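Local coordinates for ribose ABC transporter, substrate binding protein (Conexibacter woesei, PDB 4KQ9) that probably binds a sugar, perhaps ribose, and hands it to an ABC transporter for uptake, at residues Leu67-Ile72 / Val89-Leu94; Ala76-Ile81 / Leu98-Gly103; Ser106-Asp111 / Arg270-Pro275. The protein carries 1 engineered substitution. All blocks are in the same frame, centred on the assembly; numbering follows the deposited sequence.

Contact 1: Leu67-Ile72 / Val89-Leu94; sequences LIVSPI and VPVILL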
ATOM      1  N   LEU A  67       0.550  21.015   3.749  1.00 20.40           N
ATOM      2  CA  LEU A  67       1.212  20.163   2.780  1.00 21.84           C
ATOM      3  C   LEU A  67       0.950  18.697   3.111  1.00 21.37           C
ATOM      4  O   LEU A  67       1.225  18.271   4.234  1.00 20.04           O
ATOM      5  CB  LEU A  67       2.712  20.361   2.845  1.00 22.68           C
ATOM      6  CG  LEU A  67       3.654  19.625   1.875  1.00 24.90           C
ATOM      7  CD1 LEU A  67       3.328  19.862   0.407  1.00 24.92           C
ATOM      8  CD2 LEU A  67       5.094  20.028   2.116  1.00 26.73           C
ATOM      9  N   ILE A  68       0.478  17.941   2.124  1.00 18.85           N
ATOM     10  CA  ILE A  68       0.395  16.486   2.184  1.00 18.48           C
ATOM     11  C   ILE A  68       1.440  15.932   1.177  1.00 19.35           C
ATOM     12  O   ILE A  68       1.580  16.468   0.084  1.00 19.02           O
ATOM     13  CB  ILE A  68      -1.021  16.030   1.852  1.00 18.27           C
ATOM     14  CG1 ILE A  68      -2.034  16.804   2.715  1.00 18.86           C
ATOM     15  CG2 ILE A  68      -1.143  14.492   1.888  1.00 18.22           C
ATOM     16  CD1 ILE A  68      -3.459  16.518   2.368  1.00 16.79           C
ATOM     17  N   VAL A  69       2.190  14.906   1.573  1.00 19.56           N
ATOM     18  CA  VAL A  69       3.240  14.354   0.757  1.00 21.30           C
ATOM     19  C   VAL A  69       3.153  12.851   0.733  1.00 20.70           C
ATOM     20  O   VAL A  69       3.205  12.226   1.778  1.00 17.79           O
ATOM     21  CB  VAL A  69       4.645  14.681   1.295  1.00 22.80           C
ATOM     22  CG1 VAL A  69       5.687  14.181   0.317  1.00 25.93           C
ATOM     23  CG2 VAL A  69       4.830  16.182   1.543  1.00 25.81           C
ATOM     24  N   SER A  70       3.059  12.267  -0.464  1.00 21.83           N
ATOM     25  CA  SER A  70       3.416  10.827  -0.663  1.00 22.64           C
ATOM     26  C   SER A  70       4.868  10.767  -1.193  1.00 23.82           C
ATOM     27  O   SER A  70       5.113  11.148  -2.345  1.00 23.63           O
ATOM     28  CB  SER A  70       2.482  10.140  -1.645  1.00 19.88           C
ATOM     29  OG  SER A  70       1.121  10.199  -1.205  1.00 22.34           O
ATOM     30  N   PRO A  71       5.832  10.346  -0.363  1.00 26.73           N
ATOM     31  CA  PRO A  71       7.249  10.509  -0.725  1.00 28.54           C
ATOM     32  C   PRO A  71       7.770   9.412  -1.641  1.00 30.99           C
ATOM     33  O   PRO A  71       7.627   8.229  -1.342  1.00 26.93           O
ATOM     34  CB  PRO A  71       7.970  10.432   0.609  1.00 28.26           C
ATOM     35  CG  PRO A  71       7.092   9.596   1.458  1.00 29.90           C
ATOM     36  CD  PRO A  71       5.687   9.759   0.978  1.00 29.74           C
ATOM     37  N   ILE A  72       8.340   9.820  -2.770  1.00 34.86           N
ATOM     38  CA  ILE A  72       8.977   8.864  -3.677  1.00 35.93           C
ATOM     39  C   ILE A  72      10.119   8.078  -3.023  1.00 35.35           C
ATOM     40  O   ILE A  72      10.286   6.909  -3.299  1.00 34.20           O
ATOM     41  CB  ILE A  72       9.488   9.511  -4.981  1.00 39.52           C
ATOM     42  CG1 ILE A  72      10.056   8.406  -5.896  1.00 41.50           C
ATOM     43  CG2 ILE A  72      10.563  10.557  -4.717  1.00 38.73           C
ATOM     44  CD1 ILE A  72      10.097   8.830  -7.344  1.00 47.00           C
ATOM     45  N   VAL A  89       4.904  24.884   8.121  1.00 31.38           N
ATOM     46  CA  VAL A  89       3.819  24.217   7.348  1.00 28.16           C
ATOM     47  C   VAL A  89       3.434  22.891   8.017  1.00 26.01           C
ATOM     48  O   VAL A  89       4.273  22.044   8.225  1.00 29.31           O
ATOM     49  CB  VAL A  89       4.212  23.940   5.876  1.00 31.79           C
ATOM     50  CG1 VAL A  89       2.986  23.444   5.094  1.00 32.55           C
ATOM     51  CG2 VAL A  89       4.808  25.175   5.226  1.00 30.60           C
ATOM     52  N   PRO A  90       2.184  22.718   8.399  1.00 22.31           N
ATOM     53  CA  PRO A  90       1.797  21.388   8.920  1.00 24.19           C
ATOM     54  C   PRO A  90       1.905  20.387   7.752  1.00 22.34           C
ATOM     55  O   PRO A  90       1.395  20.693   6.666  1.00 19.95           O
ATOM     56  CB  PRO A  90       0.338  21.538   9.262  1.00 23.56           C
ATOM     57  CG  PRO A  90      -0.037  22.969   8.981  1.00 26.90           C
ATOM     58  CD  PRO A  90       1.061  23.627   8.229  1.00 25.02           C
ATOM     59  N   VAL A  91       2.568  19.253   7.980  1.00 21.29           N
ATOM     60  CA  VAL A  91       2.788  18.251   6.938  1.00 20.02           C
ATOM     61  C   VAL A  91       2.143  16.915   7.305  1.00 17.96           C
ATOM     62  O   VAL A  91       2.334  16.436   8.398  1.00 18.14           O
ATOM     63  CB  VAL A  91       4.266  17.980   6.784  1.00 21.90           C
ATOM     64  CG1 VAL A  91       4.536  16.863   5.794  1.00 23.47           C
ATOM     65  CG2 VAL A  91       4.986  19.261   6.364  1.00 24.88           C
ATOM     66  N   ILE A  92       1.463  16.280   6.365  1.00 14.30           N
ATOM     67  CA  ILE A  92       0.940  14.943   6.590  1.00 14.63           C
ATOM     68  C   ILE A  92       1.648  14.066   5.558  1.00 14.03           C
ATOM     69  O   ILE A  92       1.620  14.380   4.385  1.00 13.51           O
ATOM     70  CB  ILE A  92      -0.592  14.855   6.413  1.00 14.57           C
ATOM     71  CG1 ILE A  92      -1.301  15.638   7.542  1.00 15.10           C
ATOM     72  CG2 ILE A  92      -1.050  13.378   6.416  1.00 17.53           C
ATOM     73  CD1 ILE A  92      -2.813  15.708   7.341  1.00 14.60           C
ATOM     74  N   LEU A  93       2.231  12.977   6.003  1.00 12.44           N
ATOM     75  CA  LEU A  93       2.712  11.973   5.115  1.00 13.94           C
ATOM     76  C   LEU A  93       1.568  11.032   4.738  1.00 13.62           C
ATOM     77  O   LEU A  93       0.712  10.685   5.579  1.00 13.87           O
ATOM     78  CB  LEU A  93       3.843  11.172   5.759  1.00 14.52           C
ATOM     79  CG  LEU A  93       4.965  12.094   6.176  1.00 15.84           C
ATOM     80  CD1 LEU A  93       5.867  11.335   7.116  1.00 16.28           C
ATOM     81  CD2 LEU A  93       5.644  12.643   4.919  1.00 18.49           C
ATOM     82  N   LEU A  94       1.578  10.573   3.492  1.00 13.77           N
ATOM     83  CA  LEU A  94       0.415   9.860   2.961  1.00 15.31           C
ATOM     84  C   LEU A  94       0.870   8.640   2.166  1.00 16.38           C
ATOM     85  O   LEU A  94       1.679   8.779   1.252  1.00 17.79           O
ATOM     86  CB  LEU A  94      -0.432  10.827   2.123  1.00 14.67           C
ATOM     87  CG  LEU A  94      -1.686  10.228   1.521  1.00 13.36           C
ATOM     88  CD1 LEU A  94      -2.574   9.553   2.520  1.00 14.01           C
ATOM     89  CD2 LEU A  94      -2.529  11.212   0.751  1.00 15.02           C
TER
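Leu67 and Val91, Ile68 and Ile92, and Val69 and Leu93 face one another as three successive parallel bridges, the strand axes diverging by 22°. The ladder alternates as parallel pairing requires: Leu67 N gives to Pro90 O at 3.1 Å, Leu67 O accepts from Ile92 N, and Val69 N binds Ile92 O at 2.9 Å. Leu94 N to Val69 O continues the ladder. At its end the first torsion of Ser70 (chi1 -59°) sets OG beside the backbone N, where Ser70 OG comes within 2.9 Å of Leu94 O; it is also hydrogen-bonded to Tyr12 OH.

This is the strand pair of a beta-alpha-beta unit, strand 66-69, helix 78-86 and strand 91-94, inside the parallel sheet of a periplasmic-binding-protein domain.

The apolar contacts divide between two faces. Leu67, Val69 and Val91 point to the side covered by helix 78-86; there Val89 CG1 packs on Leu67 CB at 3.8 Å, while Val69 CG2 reaches Val91 CG1. On the other side the branches of Ile68 and Leu94 slant across each other, Ile68 CG2 to Leu94 CD2 3.7 Å, beneath helix 247-264.

Contact 2: Ala76-Ile81 / Leu98-Gly103; sequences ALVPTI and LSEDVG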
ATOM      1  N   ALA A  76      15.746  10.342   1.182  1.00 42.85           N
ATOM      2  CA  ALA A  76      16.252  11.478   0.448  1.00 44.26           C
ATOM      3  C   ALA A  76      15.409  12.712   0.692  1.00 45.77           C
ATOM      4  O   ALA A  76      15.929  13.833   0.643  1.00 43.63           O
ATOM      5  CB  ALA A  76      16.268  11.160  -1.039  1.00 47.12           C
ATOM      6  N   LEU A  77      14.104  12.497   0.922  1.00 42.52           N
ATOM      7  CA  LEU A  77      13.135  13.580   1.146  1.00 38.17           C
ATOM      8  C   LEU A  77      13.140  14.158   2.588  1.00 31.08           C
ATOM      9  O   LEU A  77      12.502  15.172   2.841  1.00 33.01           O
ATOM     10  CB  LEU A  77      11.702  13.127   0.771  1.00 39.05           C
ATOM     11  CG  LEU A  77      11.236  13.509  -0.633  1.00 41.10           C
ATOM     12  CD1 LEU A  77      12.253  13.021  -1.661  1.00 45.73           C
ATOM     13  CD2 LEU A  77       9.878  12.924  -0.932  1.00 41.20           C
ATOM     14  N   VAL A  78      13.859  13.521   3.494  1.00 29.57           N
ATOM     15  CA  VAL A  78      13.878  13.945   4.883  1.00 33.07           C
ATOM     16  C   VAL A  78      14.225  15.408   5.100  1.00 34.87           C
ATOM     17  O   VAL A  78      13.461  16.128   5.751  1.00 33.22           O
ATOM     18  CB  VAL A  78      14.788  13.040   5.727  1.00 34.74           C
ATOM     19  CG1 VAL A  78      15.068  13.652   7.093  1.00 36.92           C
ATOM     20  CG2 VAL A  78      14.169  11.651   5.838  1.00 35.25           C
ATOM     21  N   PRO A  79      15.356  15.869   4.560  1.00 35.29           N
ATOM     22  CA  PRO A  79      15.750  17.271   4.773  1.00 34.59           C
ATOM     23  C   PRO A  79      14.724  18.284   4.296  1.00 31.62           C
ATOM     24  O   PRO A  79      14.396  19.239   4.974  1.00 37.62           O
ATOM     25  CB  PRO A  79      17.037  17.392   3.930  1.00 37.54           C
ATOM     26  CG  PRO A  79      17.609  16.032   3.987  1.00 38.49           C
ATOM     27  CD  PRO A  79      16.420  15.110   3.897  1.00 38.92           C
ATOM     28  N   THR A  80      14.203  18.050   3.121  1.00 29.58           N
ATOM     29  CA  THR A  80      13.186  18.903   2.566  1.00 31.74           C
ATOM     30  C   THR A  80      11.887  18.928   3.416  1.00 30.00           C
ATOM     31  O   THR A  80      11.344  19.963   3.723  1.00 26.17           O
ATOM     32  CB  THR A  80      12.841  18.401   1.152  1.00 34.18           C
ATOM     33  OG1 THR A  80      14.039  17.971   0.492  1.00 40.32           O
ATOM     34  CG2 THR A  80      12.131  19.484   0.350  1.00 33.82           C
ATOM     35  N   ILE A  81      11.383  17.771   3.803  1.00 31.25           N
ATOM     36  CA  ILE A  81      10.104  17.780   4.515  1.00 32.01           C
ATOM     37  C   ILE A  81      10.352  18.375   5.937  1.00 29.43           C
ATOM     38  O   ILE A  81       9.616  19.217   6.408  1.00 33.33           O
ATOM     39  CB  ILE A  81       9.496  16.379   4.513  1.00 30.54           C
ATOM     40  CG1 ILE A  81       9.108  16.042   3.070  1.00 29.52           C
ATOM     41  CG2 ILE A  81       8.307  16.345   5.473  1.00 30.11           C
ATOM     42  CD1 ILE A  81       8.823  14.579   2.815  1.00 30.64           C
ATOM     43  N   LEU A  98       8.620   8.287   6.078  1.00 29.40           N
ATOM     44  CA  LEU A  98      10.028   8.649   5.894  1.00 30.37           C
ATOM     45  C   LEU A  98      10.844   7.746   6.779  1.00 34.94           C
ATOM     46  O   LEU A  98      10.290   6.988   7.618  1.00 34.13           O
ATOM     47  CB  LEU A  98      10.290  10.098   6.259  1.00 26.82           C
ATOM     48  CG  LEU A  98       9.466  11.147   5.498  1.00 26.32           C
ATOM     49  CD1 LEU A  98       9.737  12.583   5.928  1.00 24.22           C
ATOM     50  CD2 LEU A  98       9.619  10.994   3.999  1.00 27.44           C
ATOM     51  N   SER A  99      12.159   7.824   6.586  1.00 35.88           N
ATOM     52  CA  SER A  99      13.121   7.036   7.366  1.00 35.91           C
ATOM     53  C   SER A  99      13.318   7.533   8.787  1.00 35.75           C
ATOM     54  O   SER A  99      13.894   6.831   9.592  1.00 36.68           O
ATOM     55  CB  SER A  99      14.489   7.031   6.686  1.00 37.71           C
ATOM     56  OG  SER A  99      15.129   8.295   6.848  1.00 42.74           O
ATOM     57  N   GLU A 100      12.861   8.730   9.113  1.00 35.95           N
ATOM     58  CA  GLU A 100      12.921   9.139  10.489  1.00 33.85           C
ATOM     59  C   GLU A 100      11.863  10.177  10.733  1.00 31.95           C
ATOM     60  O   GLU A 100      11.339  10.756   9.776  1.00 29.88           O
ATOM     61  CB  GLU A 100      14.314   9.726  10.793  1.00 39.87           C
ATOM     62  CG  GLU A 100      14.542  11.111  10.183  1.00 39.41           C
ATOM     63  CD  GLU A 100      16.017  11.575  10.250  1.00 47.56           C
ATOM     64  OE1 GLU A 100      16.895  10.886   9.664  1.00 52.27           O
ATOM     65  OE2 GLU A 100      16.295  12.626  10.889  1.00 43.02           O
ATOM     66  N   ASP A 101      11.577  10.442  12.006  1.00 31.00           N
ATOM     67  CA  ASP A 101      10.515  11.390  12.395  1.00 29.20           C
ATOM     68  C   ASP A 101      11.029  12.767  12.107  1.00 27.88           C
ATOM     69  O   ASP A 101      12.089  13.135  12.554  1.00 29.22           O
ATOM     70  CB  ASP A 101      10.173  11.233  13.889  1.00 27.53           C
ATOM     71  CG  ASP A 101       8.957  12.086  14.356  1.00 29.85           C
ATOM     72  OD1 ASP A 101       8.447  12.991  13.646  1.00 27.60           O
ATOM     73  OD2 ASP A 101       8.524  11.880  15.516  1.00 30.64           O
ATOM     74  N   VAL A 102      10.282  13.556  11.362  1.00 26.37           N
ATOM     75  CA  VAL A 102      10.667  14.932  11.182  1.00 27.91           C
ATOM     76  C   VAL A 102       9.634  15.935  11.732  1.00 28.71           C
ATOM     77  O   VAL A 102       9.606  17.074  11.280  1.00 28.00           O
ATOM     78  CB  VAL A 102      10.976  15.222   9.677  1.00 30.16           C
ATOM     79  CG1 VAL A 102      12.040  14.260   9.151  1.00 31.37           C
ATOM     80  CG2 VAL A 102       9.732  15.125   8.818  1.00 30.71           C
ATOM     81  N   GLY A 103       8.764  15.551  12.674  1.00 24.38           N
ATOM     82  CA  GLY A 103       7.810  16.545  13.201  1.00 23.80           C
ATOM     83  C   GLY A 103       6.561  16.763  12.334  1.00 23.66           C
ATOM     84  O   GLY A 103       5.798  17.764  12.478  1.00 25.72           O
TER
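Behind the contact of Val102 with Val78, one polar atom of the loop is gripped twice: Asp101 OD1 accepts a hydrogen bond from Gly103 N at 2.8 Å and also takes part in a salt bridge with Arg270. The N-H points almost straight at the oxygen (170°), meeting it on the anti side but 34° out of the carboxylate plane. The bond closes an Asx turn, and Gly103 follows with a positive phi. The Asp101 side chain sets off away from the helix, while that of neighbouring Val102 is directed at it.

No hydrogen bond crosses the contact; it is van der Waals packing, mostly between apolar groups. Val78 works as a two-pronged wedge. Its CG1 meets Val102 CG1 at 3.7 Å; its CG2 comes 3.6 Å from Ser99 OG and also leans on Leu98 CB. Glu100 is bent at its first torsion (chi1 73°), which brings the stem of its carboxylate across Val78 at about a right angle, with Glu100 CD 3.9 Å from Val78 CG1.

The helix concerned, 78-86, is the crossover helix of a beta-alpha-beta unit, and the loop is the connection from strand 91-94 to strand 106-109, so the contact lays an inter-strand loop of the parallel sheet against the start of the preceding helix.

One helical turn after Val78, Ile81 adds a second, deeper layer. Ile81 CD1 rests against both methyls of Leu98, 3.8 Å from Leu98 CD1 and 3.9 Å from Leu98 CD2, the two side chains crossing at a slant. The other branch, Ile81 CG2, touches Val102 CG2 at 3.8 Å. Below this layer Ile81 rests on Val91 and Leu98 on Leu93, both of strand 91-94, while a backbone bond between Ser99 and Gly74 ties the loop's beginning to the approach to the helix.

Contact 3: Ser106-Asp111 / Arg270-Pro275; sequences SFVGSD and RRIFTP. With GOL (glycerol), chain B.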
ATOM      1  N   SER A 106       1.032  14.092  10.956  1.00 14.24           N
ATOM      2  CA  SER A 106       0.645  12.707  10.968  1.00 13.99           C
ATOM      3  C   SER A 106       1.204  11.944   9.744  1.00 14.18           C
ATOM      4  O   SER A 106       1.671  12.544   8.760  1.00 13.57           O
ATOM      5  CB  SER A 106      -0.893  12.602  10.990  1.00 15.39           C
ATOM      6  OG  SER A 106      -1.300  11.284  11.269  1.00 16.65           O
ATOM      7  N   PHE A 107       1.125  10.618   9.844  1.00 13.25           N
ATOM      8  CA  PHE A 107       1.394   9.661   8.779  1.00 12.11           C
ATOM      9  C   PHE A 107       0.135   8.817   8.618  1.00 10.91           C
ATOM     10  O   PHE A 107      -0.257   8.095   9.494  1.00 11.79           O
ATOM     11  CB  PHE A 107       2.610   8.842   9.122  1.00 13.08           C
ATOM     12  CG  PHE A 107       2.877   7.705   8.181  1.00 14.56           C
ATOM     13  CD1 PHE A 107       2.426   7.705   6.872  1.00 15.20           C
ATOM     14  CD2 PHE A 107       3.618   6.637   8.620  1.00 16.39           C
ATOM     15  CE1 PHE A 107       2.645   6.610   6.040  1.00 17.00           C
ATOM     16  CE2 PHE A 107       3.870   5.557   7.794  1.00 17.61           C
ATOM     17  CZ  PHE A 107       3.400   5.538   6.491  1.00 17.86           C
ATOM     18  N   VAL A 108      -0.562   9.047   7.526  1.00 10.09           N
ATOM     19  CA  VAL A 108      -1.810   8.405   7.168  1.00  9.72           C
ATOM     20  C   VAL A 108      -1.439   7.337   6.134  1.00 10.35           C
ATOM     21  O   VAL A 108      -0.862   7.657   5.071  1.00  9.95           O
ATOM     22  CB  VAL A 108      -2.802   9.420   6.557  1.00  9.38           C
ATOM     23  CG1 VAL A 108      -4.019   8.766   5.953  1.00  8.81           C
ATOM     24  CG2 VAL A 108      -3.284  10.395   7.597  1.00  9.58           C
ATOM     25  N   GLY A 109      -1.791   6.082   6.418  1.00 10.45           N
ATOM     26  CA  GLY A 109      -1.530   5.040   5.451  1.00 11.11           C
ATOM     27  C   GLY A 109      -1.633   3.647   6.071  1.00 12.23           C
ATOM     28  O   GLY A 109      -1.931   3.476   7.257  1.00 11.05           O
ATOM     29  N   SER A 110      -1.579   2.631   5.208  1.00 12.89           N
ATOM     30  CA  SER A 110      -1.864   1.273   5.665  1.00 15.78           C
ATOM     31  C   SER A 110      -0.867   0.831   6.724  1.00 14.05           C
ATOM     32  O   SER A 110       0.252   1.288   6.752  1.00 17.60           O
ATOM     33  CB  SER A 110      -1.773   0.236   4.501  1.00 17.07           C
ATOM     34  OG  SER A 110      -2.594   0.582   3.458  1.00 18.79           O
ATOM     35  N   ASP A 111      -1.317  -0.113   7.539  1.00 15.41           N
ATOM     36  CA  ASP A 111      -0.485  -0.856   8.461  1.00 15.81           C
ATOM     37  C   ASP A 111       0.016  -2.103   7.738  1.00 15.14           C
ATOM     38  O   ASP A 111      -0.725  -3.095   7.597  1.00 15.66           O
ATOM     39  CB  ASP A 111      -1.364  -1.279   9.629  1.00 18.37           C
ATOM     40  CG  ASP A 111      -0.607  -2.088  10.692  1.00 21.08           C
ATOM     41  OD1 ASP A 111       0.579  -2.404  10.509  1.00 22.97           O
ATOM     42  OD2 ASP A 111      -1.260  -2.401  11.717  1.00 26.21           O
ATOM     43  N   ARG A 270      -0.646  10.956  15.497  1.00 13.64           N
ATOM     44  CA  ARG A 270       0.480  11.064  14.603  1.00 14.21           C
ATOM     45  C   ARG A 270       0.635   9.875  13.669  1.00 12.44           C
ATOM     46  O   ARG A 270       1.313  10.027  12.680  1.00 13.47           O
ATOM     47  CB  ARG A 270       1.776  11.340  15.371  1.00 16.52           C
ATOM     48  CG  ARG A 270       1.744  12.634  16.189  1.00 18.38           C
ATOM     49  CD  ARG A 270       3.161  13.010  16.618  1.00 21.41           C
ATOM     50  NE  ARG A 270       3.934  13.488  15.461  1.00 23.90           N
ATOM     51  CZ  ARG A 270       5.211  13.185  15.226  1.00 25.30           C
ATOM     52  NH1 ARG A 270       5.866  12.372  16.052  1.00 24.92           N
ATOM     53  NH2 ARG A 270       5.833  13.684  14.155  1.00 25.80           N
ATOM     54  N   ARG A 271      -0.028   8.736  13.957  1.00 12.78           N
ATOM     55  CA  ARG A 271      -0.130   7.608  13.055  1.00 12.61           C
ATOM     56  C   ARG A 271      -1.592   7.283  12.871  1.00 12.24           C
ATOM     57  O   ARG A 271      -2.273   7.038  13.840  1.00 10.87           O
ATOM     58  CB  ARG A 271       0.708   6.404  13.557  1.00 13.64           C
ATOM     59  CG  ARG A 271       0.818   5.261  12.606  1.00 12.90           C
ATOM     60  CD  ARG A 271       1.700   5.596  11.408  1.00 13.21           C
ATOM     61  NE  ARG A 271       1.810   4.468  10.487  1.00 13.50           N
ATOM     62  CZ  ARG A 271       1.006   4.158   9.465  1.00 13.72           C
ATOM     63  NH1 ARG A 271      -0.043   4.897   9.159  1.00 13.45           N
ATOM     64  NH2 ARG A 271       1.236   3.071   8.739  1.00 14.27           N
ATOM     65  N   ILE A 272      -2.097   7.292  11.640  1.00 10.91           N
ATOM     66  CA  ILE A 272      -3.531   6.945  11.426  1.00 10.86           C
ATOM     67  C   ILE A 272      -3.525   5.826  10.378  1.00 12.23           C
ATOM     68  O   ILE A 272      -3.128   6.083   9.245  1.00 10.36           O
ATOM     69  CB  ILE A 272      -4.310   8.168  10.920  1.00 11.53           C
ATOM     70  CG1 ILE A 272      -4.344   9.270  11.990  1.00 11.73           C
ATOM     71  CG2 ILE A 272      -5.667   7.760  10.375  1.00 10.97           C
ATOM     72  CD1 ILE A 272      -4.746  10.659  11.517  1.00 12.23           C
ATOM     73  N   PHE A 273      -3.837   4.590  10.815  1.00 12.34           N
ATOM     74  CA  PHE A 273      -3.904   3.425   9.955  1.00 13.12           C
ATOM     75  C   PHE A 273      -5.217   3.517   9.191  1.00 13.60           C
ATOM     76  O   PHE A 273      -6.251   3.811   9.767  1.00 15.72           O
ATOM     77  CB  PHE A 273      -3.912   2.159  10.787  1.00 14.60           C
ATOM     78  CG  PHE A 273      -2.686   1.956  11.596  1.00 17.06           C
ATOM     79  CD1 PHE A 273      -1.451   1.895  11.013  1.00 17.62           C
ATOM     80  CD2 PHE A 273      -2.773   1.801  12.966  1.00 20.70           C
ATOM     81  CE1 PHE A 273      -0.291   1.671  11.781  1.00 20.58           C
ATOM     82  CE2 PHE A 273      -1.625   1.564  13.744  1.00 23.57           C
ATOM     83  CZ  PHE A 273      -0.376   1.479  13.154  1.00 20.60           C
ATOM     84  N   THR A 274      -5.138   3.349   7.866  1.00 14.55           N
ATOM     85  CA  THR A 274      -6.244   3.404   6.971  1.00 13.73           C
ATOM     86  C   THR A 274      -6.750   1.997   6.698  1.00 12.37           C
ATOM     87  O   THR A 274      -5.999   1.090   6.813  1.00 11.67           O
ATOM     88  CB  THR A 274      -5.816   4.144   5.667  1.00 15.45           C
ATOM     89  OG1 THR A 274      -4.561   3.652   5.180  1.00 13.75           O
ATOM     90  CG2 THR A 274      -5.607   5.639   5.977  1.00 14.95           C
ATOM     91  N   PRO A 275      -8.017   1.850   6.350  1.00 11.94           N
ATOM     92  CA  PRO A 275      -8.622   0.560   6.122  1.00 12.69           C
ATOM     93  C   PRO A 275      -7.971  -0.211   4.974  1.00 11.23           C
ATOM     94  O   PRO A 275      -7.449   0.352   4.042  1.00 10.79           O
ATOM     95  CB  PRO A 275     -10.079   0.869   5.799  1.00 13.54           C
ATOM     96  CG  PRO A 275     -10.277   2.281   5.902  1.00 13.07           C
ATOM     97  CD  PRO A 275      -8.945   2.941   6.105  1.00 12.11           C
TER
HETATM   98  C1  GOL B 501      -6.932  -0.437   9.595  1.00 35.31           C
HETATM   99  O1  GOL B 501      -7.596  -0.288  10.855  1.00 35.22           O
HETATM  100  C2  GOL B 501      -5.866  -1.539   9.594  1.00 35.29           C
HETATM  101  O2  GOL B 501      -4.858  -1.295  10.577  1.00 38.23           O
HETATM  102  C3  GOL B 501      -5.088  -1.578   8.280  1.00 32.89           C
HETATM  103  O3  GOL B 501      -4.338  -0.385   8.015  1.00 25.91           O
HETATM  104  O   HOH W   1      -5.052   1.555   3.596  1.00 13.30           O
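Arg271 and Phe107 are bridged partners on parallel strands, and their side chains run the same way, side by side. From Arg271 CB the chain leaves with CG anti to the backbone N, then bends at chi2 (71°), so that CD arrives 3.5 Å from Phe107 CD2. NE follows over the same ring carbon, and CZ lies 3.9 Å from the ring centroid, a stacked cation-pi pair with planes 24° apart. Phe273 CE1 takes the opposite face of the guanidinium, and the Asp111 carboxylate stacks on the Phe273 ring.

Both terminal nitrogens donate to backbone carbonyls. Arg271 NH1 donates to Gly109 O at 3.0 Å and to Phe107 O at 3.2 Å, from the face opposite to a main-chain donor, Thr274 N and Ile272 N respectively. Arg271 NH2 binds Ser110 O at 2.8 Å, close to the guanidinium plane. Three carbonyls and two rings thus fix the group's position and rotation.

A glycerol, probably from the crystallisation liquor, joins Asp111 N to Thr274 O through its O3, and a water links Ser110 OG, also hydrogen-bonded to Gln245 NE2, to Thr274 OG1 and Pro275 O. Strand 271-273 is outermost in its sheet; strand 106-109 separates it from strand 91-94, helix 247-264 packs on Ile272 and Thr274, and Asp111 stands at the N-cap of helix 112-126, OD1 bonding weakly to Ala113 N and Glu114 N.

All three contacts lie in one lobe, around its six-stranded parallel sheet. Contacts 1 and 2, with centres about 10 Å apart, share the unit formed by strand 66-69, helix 78-86 and strand 91-94, and their segments alternate along the chain. Contact 3 comes later, its centre about 12 Å from contact 1 and 16 Å from contact 2; it extends the sheet through strand 106-109, whose neighbour is strand 91-94. Whereas contact 1 joins strands close in sequence, contact 3 pairs segments 159 residues apart, with the four-stranded sheet of the other lobe formed in between. The chain therefore returns to finish the first sheet, consistent with the two-lobed periplasmic-binding-protein fold.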